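Local atomic coordinates of monovalent Na+/H+ antiporter subunit A (Dietzia sp. DQ12-45-1b, PDB entry 7D3U), a protein that probably helps exchange sodium ions for protons across the cell membrane, as an antiporter subunit of the six-chain Mrp complex. Residues Gly12-Ser17 / Leu107-Ala112; Asn822-Gly827 / Leu899-Val904. One frame throughout, in Å; residues are numbered along the deposited sequence.

The chain opens with helix 2-23, which is met by helix 102-119 after helices 29-45 and 71-94 and the two-stranded antiparallel sheet between them; interaction 1 closes this loop of about 90 residues. The chain then runs on for some 700 residues before interaction 2 pairs helix 821-837 with helix 890-912, closing a shorter loop over helix 850-866 and the hairpin 880-882/885-887. The two loops follow one another in series and neither encloses nor crosses the other. The centres of the two contacts stand about 68 Å apart, on opposite sides of the chain's centre, so one contact holds N-terminal helices together and the other joins helices of the MnhB-related region.

Interaction 1 (Gly12-Ser17 / Leu107-Ala112); sequences GIAAIS and LMTLFA
Ala14 and Thr109 face each other where helices 2-23 and 102-119 pack as an antiparallel pair in the membrane bundle. The short segments run at 176° to each other with their axes 8.2 Å apart, a close spacing that fits the small side chains turned into the interface. Thr109 reaches across with its hydroxyl: OG1 lies 3.1 Å from Ala14 CA and also touches that residue's CB, so the oxygen rests on the alanine corner of the opposite helix. With chi1 at 70°, OG1 is held between its own backbone N and carbonyl carbon, and it hydrogen-bonds Tyr105 O one turn earlier; its polar need is met within its own helix. Beside it, the Ala14 methyl packs alongside the base of Leu110, CB to CB at 3.9 Å, while the leucine's CG runs on, anti to the backbone N. Ile13 flanks the pair, its CG2 4.2 Å from Thr109 CB, and helix 29-45 covers this flank by setting Leu32 against both Ile13 and Thr109. A detergent molecule touches Ala14. Ser17, one turn on from Ala14, turns its hydroxyl back onto its own helix, like Thr109. Ser17 OG lies 3.5 Å from Thr109 OG1, close but not bonded to it. An alanine here would lose the hydroxyl that reaches Ala14 O and is likely to leave a gap beside Thr109 OG1. No hydrogen bond crosses between the two segments. Ser17 OG approaches Ala14 O at 3.0 Å from above the carbonyl plane, 36° out of it.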
ATOM      1  N   GLY B  12     -17.635  38.411  -1.788  1.00 81.18           N
ATOM      2  CA  GLY B  12     -18.463  38.450  -2.978  1.00 81.18           C
ATOM      3  C   GLY B  12     -17.933  39.405  -4.026  1.00 81.18           C
ATOM      4  O   GLY B  12     -18.158  39.208  -5.222  1.00 81.18           O
ATOM      5  N   ILE B  13     -17.223  40.449  -3.596  1.00 81.43           N
ATOM      6  CA  ILE B  13     -16.539  41.320  -4.547  1.00 81.43           C
ATOM      7  C   ILE B  13     -15.541  40.518  -5.371  1.00 81.43           C
ATOM      8  O   ILE B  13     -15.473  40.656  -6.598  1.00 81.43           O
ATOM      9  CB  ILE B  13     -15.854  42.486  -3.811  1.00 81.43           C
ATOM     10  CG1 ILE B  13     -16.899  43.466  -3.282  1.00 81.43           C
ATOM     11  CG2 ILE B  13     -14.880  43.197  -4.730  1.00 81.43           C
ATOM     12  CD1 ILE B  13     -16.318  44.564  -2.433  1.00 81.43           C
ATOM     13  N   ALA B  14     -14.756  39.664  -4.711  1.00 82.26           N
ATOM     14  CA  ALA B  14     -13.822  38.812  -5.437  1.00 82.26           C
ATOM     15  C   ALA B  14     -14.550  37.778  -6.280  1.00 82.26           C
ATOM     16  O   ALA B  14     -14.069  37.403  -7.355  1.00 82.26           O
ATOM     17  CB  ALA B  14     -12.871  38.123  -4.461  1.00 82.26           C
ATOM     18  N   ALA B  15     -15.700  37.304  -5.807  1.00 83.01           N
ATOM     19  CA  ALA B  15     -16.480  36.354  -6.593  1.00 83.01           C
ATOM     20  C   ALA B  15     -16.998  36.990  -7.879  1.00 83.01           C
ATOM     21  O   ALA B  15     -17.081  36.325  -8.917  1.00 83.01           O
ATOM     22  CB  ALA B  15     -17.639  35.810  -5.760  1.00 83.01           C
ATOM     23  N   ILE B  16     -17.355  38.276  -7.827  1.00 82.09           N
ATOM     24  CA  ILE B  16     -17.949  38.953  -8.978  1.00 82.09           C
ATOM     25  C   ILE B  16     -16.927  39.660  -9.858  1.00 82.09           C
ATOM     26  O   ILE B  16     -17.260  40.037 -10.992  1.00 82.09           O
ATOM     27  CB  ILE B  16     -19.012  39.971  -8.520  1.00 82.09           C
ATOM     28  CG1 ILE B  16     -20.095  40.130  -9.586  1.00 82.09           C
ATOM     29  CG2 ILE B  16     -18.379  41.313  -8.203  1.00 82.09           C
ATOM     30  CD1 ILE B  16     -21.162  41.134  -9.224  1.00 82.09           C
ATOM     31  N   SER B  17     -15.696  39.844  -9.383  1.00 83.61           N
ATOM     32  CA  SER B  17     -14.688  40.580 -10.140  1.00 83.61           C
ATOM     33  C   SER B  17     -14.318  39.939 -11.480  1.00 83.61           C
ATOM     34  O   SER B  17     -14.050  40.675 -12.437  1.00 83.61           O
ATOM     35  CB  SER B  17     -13.432  40.768  -9.289  1.00 83.61           C
ATOM     36  OG  SER B  17     -12.823  39.533  -8.978  1.00 83.61           O
ATOM     37  N   LEU B 107      -7.874  37.863  -7.953  1.00 78.77           N
ATOM     38  CA  LEU B 107      -6.855  37.683  -6.930  1.00 78.77           C
ATOM     39  C   LEU B 107      -6.583  38.956  -6.145  1.00 78.77           C
ATOM     40  O   LEU B 107      -6.487  38.910  -4.917  1.00 78.77           O
ATOM     41  CB  LEU B 107      -5.551  37.193  -7.561  1.00 78.77           C
ATOM     42  CG  LEU B 107      -5.542  35.737  -8.015  1.00 78.77           C
ATOM     43  CD1 LEU B 107      -4.210  35.389  -8.645  1.00 78.77           C
ATOM     44  CD2 LEU B 107      -5.827  34.832  -6.837  1.00 78.77           C
ATOM     45  N   MET B 108      -6.477  40.098  -6.824  1.00 80.82           N
ATOM     46  CA  MET B 108      -6.162  41.338  -6.129  1.00 80.82           C
ATOM     47  C   MET B 108      -7.311  41.821  -5.255  1.00 80.82           C
ATOM     48  O   MET B 108      -7.081  42.609  -4.333  1.00 80.82           O
ATOM     49  CB  MET B 108      -5.774  42.414  -7.138  1.00 80.82           C
ATOM     50  CG  MET B 108      -4.338  42.320  -7.601  1.00 80.82           C
ATOM     51  SD  MET B 108      -3.203  42.915  -6.342  1.00 80.82           S
ATOM     52  CE  MET B 108      -3.848  44.562  -6.099  1.00 80.82           C
ATOM     53  N   THR B 109      -8.536  41.370  -5.519  1.00 80.26           N
ATOM     54  CA  THR B 109      -9.650  41.654  -4.623  1.00 80.26           C
ATOM     55  C   THR B 109      -9.839  40.555  -3.586  1.00 80.26           C
ATOM     56  O   THR B 109     -10.276  40.832  -2.466  1.00 80.26           O
ATOM     57  CB  THR B 109     -10.941  41.845  -5.418  1.00 80.26           C
ATOM     58  OG1 THR B 109     -11.351  40.590  -5.967  1.00 80.26           O
ATOM     59  CG2 THR B 109     -10.738  42.839  -6.539  1.00 80.26           C
ATOM     60  N   LEU B 110      -9.525  39.307  -3.940  1.00 79.67           N
ATOM     61  CA  LEU B 110      -9.474  38.257  -2.932  1.00 79.67           C
ATOM     62  C   LEU B 110      -8.338  38.499  -1.949  1.00 79.67           C
ATOM     63  O   LEU B 110      -8.419  38.080  -0.791  1.00 79.67           O
ATOM     64  CB  LEU B 110      -9.326  36.890  -3.597  1.00 79.67           C
ATOM     65  CG  LEU B 110      -9.369  35.661  -2.692  1.00 79.67           C
ATOM     66  CD1 LEU B 110     -10.311  34.625  -3.268  1.00 79.67           C
ATOM     67  CD2 LEU B 110      -7.980  35.079  -2.522  1.00 79.67           C
ATOM     68  N   PHE B 111      -7.274  39.171  -2.395  1.00 78.27           N
ATOM     69  CA  PHE B 111      -6.239  39.619  -1.474  1.00 78.27           C
ATOM     70  C   PHE B 111      -6.808  40.566  -0.431  1.00 78.27           C
ATOM     71  O   PHE B 111      -6.526  40.418   0.765  1.00 78.27           O
ATOM     72  CB  PHE B 111      -5.115  40.305  -2.247  1.00 78.27           C
ATOM     73  CG  PHE B 111      -3.753  40.070  -1.673  1.00 78.27           C
ATOM     74  CD1 PHE B 111      -3.597  39.445  -0.451  1.00 78.27           C
ATOM     75  CD2 PHE B 111      -2.622  40.469  -2.363  1.00 78.27           C
ATOM     76  CE1 PHE B 111      -2.342  39.226   0.073  1.00 78.27           C
ATOM     77  CE2 PHE B 111      -1.366  40.251  -1.846  1.00 78.27           C
ATOM     78  CZ  PHE B 111      -1.225  39.631  -0.625  1.00 78.27           C
ATOM     79  N   ALA B 112      -7.610  41.538  -0.862  1.00 77.55           N
ATOM     80  CA  ALA B 112      -8.238  42.461   0.072  1.00 77.55           C
ATOM     81  C   ALA B 112      -9.205  41.743   1.003  1.00 77.55           C
ATOM     82  O   ALA B 112      -9.278  42.070   2.190  1.00 77.55           O
ATOM     83  CB  ALA B 112      -8.963  43.567  -0.689  1.00 77.55           C
TER

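Interaction 2 (Asn822-Gly827 / Leu899-Val904); sequences NSALIG and LAVLGV
Leu902 lays its CD1 methyl over one face of the Gly827 carbonyl group, 3.7 Å from Gly827 C and almost straight above that atom. The same methyl meets a second flat group, the Ala824 carbonyl, from beyond its oxygen, with CD1 again 3.7 Å from Ala824 O. Gly827 has no side chain to interpose. Next to this backbone contact is a purely aliphatic one. Ala824 points its CB toward the other helix and meets Val901 CB at 3.4 Å; CG1 and CG2 splay from that valine CB, CG1 the nearer of the two to the alanine methyl. Of these, CG1, set anti to the backbone N (chi1 -179°), goes on to touch Leu825 CD2 at 3.9 Å, the two side chains crossing at a slant. The segments run nearly parallel, at a signed crossing angle of -26° with axes 8.4 Å apart, a spacing consistent with the small Ala824 and Gly827 at this interface. Around this pair of MnhB-region helices, helix 646-667 packs on Leu825, as does Phe80 of the neighbouring subunit C, while Leu749 of helix 739-762 packs on Val901. Since no hydrogen bond or charge pair spans the two segments, their association here depends on the fit of methyl groups against each other and against the backbone.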
ATOM      1  N   ASN B 822     -11.580 -30.848  -0.697  1.00 80.13           N
ATOM      2  CA  ASN B 822     -10.933 -32.102  -1.051  1.00 80.13           C
ATOM      3  C   ASN B 822     -11.586 -32.717  -2.280  1.00 80.13           C
ATOM      4  O   ASN B 822     -10.895 -33.242  -3.160  1.00 80.13           O
ATOM      5  CB  ASN B 822     -10.979 -33.046   0.145  1.00 80.13           C
ATOM      6  CG  ASN B 822     -10.683 -32.332   1.449  1.00 80.13           C
ATOM      7  OD1 ASN B 822      -9.545 -32.308   1.907  1.00 80.13           O
ATOM      8  ND2 ASN B 822     -11.701 -31.719   2.037  1.00 80.13           N
ATOM      9  N   SER B 823     -12.915 -32.626  -2.372  1.00 79.61           N
ATOM     10  CA  SER B 823     -13.618 -33.090  -3.563  1.00 79.61           C
ATOM     11  C   SER B 823     -13.112 -32.392  -4.816  1.00 79.61           C
ATOM     12  O   SER B 823     -12.942 -33.027  -5.863  1.00 79.61           O
ATOM     13  CB  SER B 823     -15.118 -32.854  -3.407  1.00 79.61           C
ATOM     14  OG  SER B 823     -15.745 -33.948  -2.775  1.00 79.61           O
ATOM     15  N   ALA B 824     -12.868 -31.086  -4.732  1.00 78.16           N
ATOM     16  CA  ALA B 824     -12.474 -30.341  -5.921  1.00 78.16           C
ATOM     17  C   ALA B 824     -10.997 -30.522  -6.245  1.00 78.16           C
ATOM     18  O   ALA B 824     -10.621 -30.585  -7.419  1.00 78.16           O
ATOM     19  CB  ALA B 824     -12.808 -28.866  -5.738  1.00 78.16           C
ATOM     20  N   LEU B 825     -10.143 -30.610  -5.227  1.00 77.92           N
ATOM     21  CA  LEU B 825      -8.727 -30.814  -5.492  1.00 77.92           C
ATOM     22  C   LEU B 825      -8.450 -32.230  -5.984  1.00 77.92           C
ATOM     23  O   LEU B 825      -7.514 -32.440  -6.764  1.00 77.92           O
ATOM     24  CB  LEU B 825      -7.907 -30.496  -4.244  1.00 77.92           C
ATOM     25  CG  LEU B 825      -8.071 -29.092  -3.654  1.00 77.92           C
ATOM     26  CD1 LEU B 825      -7.634 -29.064  -2.201  1.00 77.92           C
ATOM     27  CD2 LEU B 825      -7.315 -28.054  -4.459  1.00 77.92           C
ATOM     28  N   ILE B 826      -9.268 -33.207  -5.584  1.00 78.11           N
ATOM     29  CA  ILE B 826      -9.110 -34.555  -6.127  1.00 78.11           C
ATOM     30  C   ILE B 826      -9.640 -34.671  -7.545  1.00 78.11           C
ATOM     31  O   ILE B 826      -9.406 -35.693  -8.202  1.00 78.11           O
ATOM     32  CB  ILE B 826      -9.793 -35.589  -5.214  1.00 78.11           C
ATOM     33  CG1 ILE B 826      -9.046 -36.920  -5.265  1.00 78.11           C
ATOM     34  CG2 ILE B 826     -11.238 -35.783  -5.608  1.00 78.11           C
ATOM     35  CD1 ILE B 826      -9.663 -37.984  -4.400  1.00 78.11           C
ATOM     36  N   GLY B 827     -10.341 -33.655  -8.039  1.00 79.04           N
ATOM     37  CA  GLY B 827     -10.711 -33.594  -9.438  1.00 79.04           C
ATOM     38  C   GLY B 827      -9.678 -32.799 -10.206  1.00 79.04           C
ATOM     39  O   GLY B 827      -9.427 -33.045 -11.389  1.00 79.04           O
ATOM     40  N   LEU B 899     -17.160 -26.444  -8.243  1.00 76.05           N
ATOM     41  CA  LEU B 899     -17.044 -25.858  -9.574  1.00 76.05           C
ATOM     42  C   LEU B 899     -15.982 -24.769  -9.602  1.00 76.05           C
ATOM     43  O   LEU B 899     -15.199 -24.682 -10.554  1.00 76.05           O
ATOM     44  CB  LEU B 899     -18.393 -25.300 -10.022  1.00 76.05           C
ATOM     45  CG  LEU B 899     -19.539 -26.288 -10.239  1.00 76.05           C
ATOM     46  CD1 LEU B 899     -20.841 -25.569 -10.538  1.00 76.05           C
ATOM     47  CD2 LEU B 899     -19.194 -27.251 -11.359  1.00 76.05           C
ATOM     48  N   ALA B 900     -15.925 -23.939  -8.558  1.00 76.78           N
ATOM     49  CA  ALA B 900     -14.955 -22.849  -8.541  1.00 76.78           C
ATOM     50  C   ALA B 900     -13.527 -23.382  -8.571  1.00 76.78           C
ATOM     51  O   ALA B 900     -12.719 -22.986  -9.421  1.00 76.78           O
ATOM     52  CB  ALA B 900     -15.176 -21.969  -7.313  1.00 76.78           C
ATOM     53  N   VAL B 901     -13.201 -24.294  -7.653  1.00 75.48           N
ATOM     54  CA  VAL B 901     -11.839 -24.820  -7.588  1.00 75.48           C
ATOM     55  C   VAL B 901     -11.505 -25.605  -8.851  1.00 75.48           C
ATOM     56  O   VAL B 901     -10.369 -25.564  -9.343  1.00 75.48           O
ATOM     57  CB  VAL B 901     -11.657 -25.673  -6.322  1.00 75.48           C
ATOM     58  CG1 VAL B 901     -10.237 -26.206  -6.234  1.00 75.48           C
ATOM     59  CG2 VAL B 901     -12.013 -24.874  -5.082  1.00 75.48           C
ATOM     60  N   LEU B 902     -12.485 -26.325  -9.405  1.00 74.36           N
ATOM     61  CA  LEU B 902     -12.234 -27.080 -10.626  1.00 74.36           C
ATOM     62  C   LEU B 902     -11.915 -26.150 -11.788  1.00 74.36           C
ATOM     63  O   LEU B 902     -11.003 -26.420 -12.576  1.00 74.36           O
ATOM     64  CB  LEU B 902     -13.438 -27.958 -10.955  1.00 74.36           C
ATOM     65  CG  LEU B 902     -13.130 -29.323 -11.562  1.00 74.36           C
ATOM     66  CD1 LEU B 902     -12.003 -29.998 -10.801  1.00 74.36           C
ATOM     67  CD2 LEU B 902     -14.373 -30.194 -11.565  1.00 74.36           C
ATOM     68  N   GLY B 903     -12.652 -25.045 -11.906  1.00 74.60           N
ATOM     69  CA  GLY B 903     -12.349 -24.078 -12.947  1.00 74.60           C
ATOM     70  C   GLY B 903     -10.995 -23.427 -12.752  1.00 74.60           C
ATOM     71  O   GLY B 903     -10.282 -23.153 -13.721  1.00 74.60           O
ATOM     72  N   VAL B 904     -10.612 -23.185 -11.497  1.00 73.20           N
ATOM     73  CA  VAL B 904      -9.302 -22.597 -11.231  1.00 73.20           C
ATOM     74  C   VAL B 904      -8.192 -23.546 -11.664  1.00 73.20           C
ATOM     75  O   VAL B 904      -7.212 -23.133 -12.299  1.00 73.20           O
ATOM     76  CB  VAL B 904      -9.170 -22.224  -9.746  1.00 73.20           C
ATOM     77  CG1 VAL B 904      -7.773 -21.704  -9.459  1.00 73.20           C
ATOM     78  CG2 VAL B 904     -10.207 -21.195  -9.387  1.00 73.20           C
TER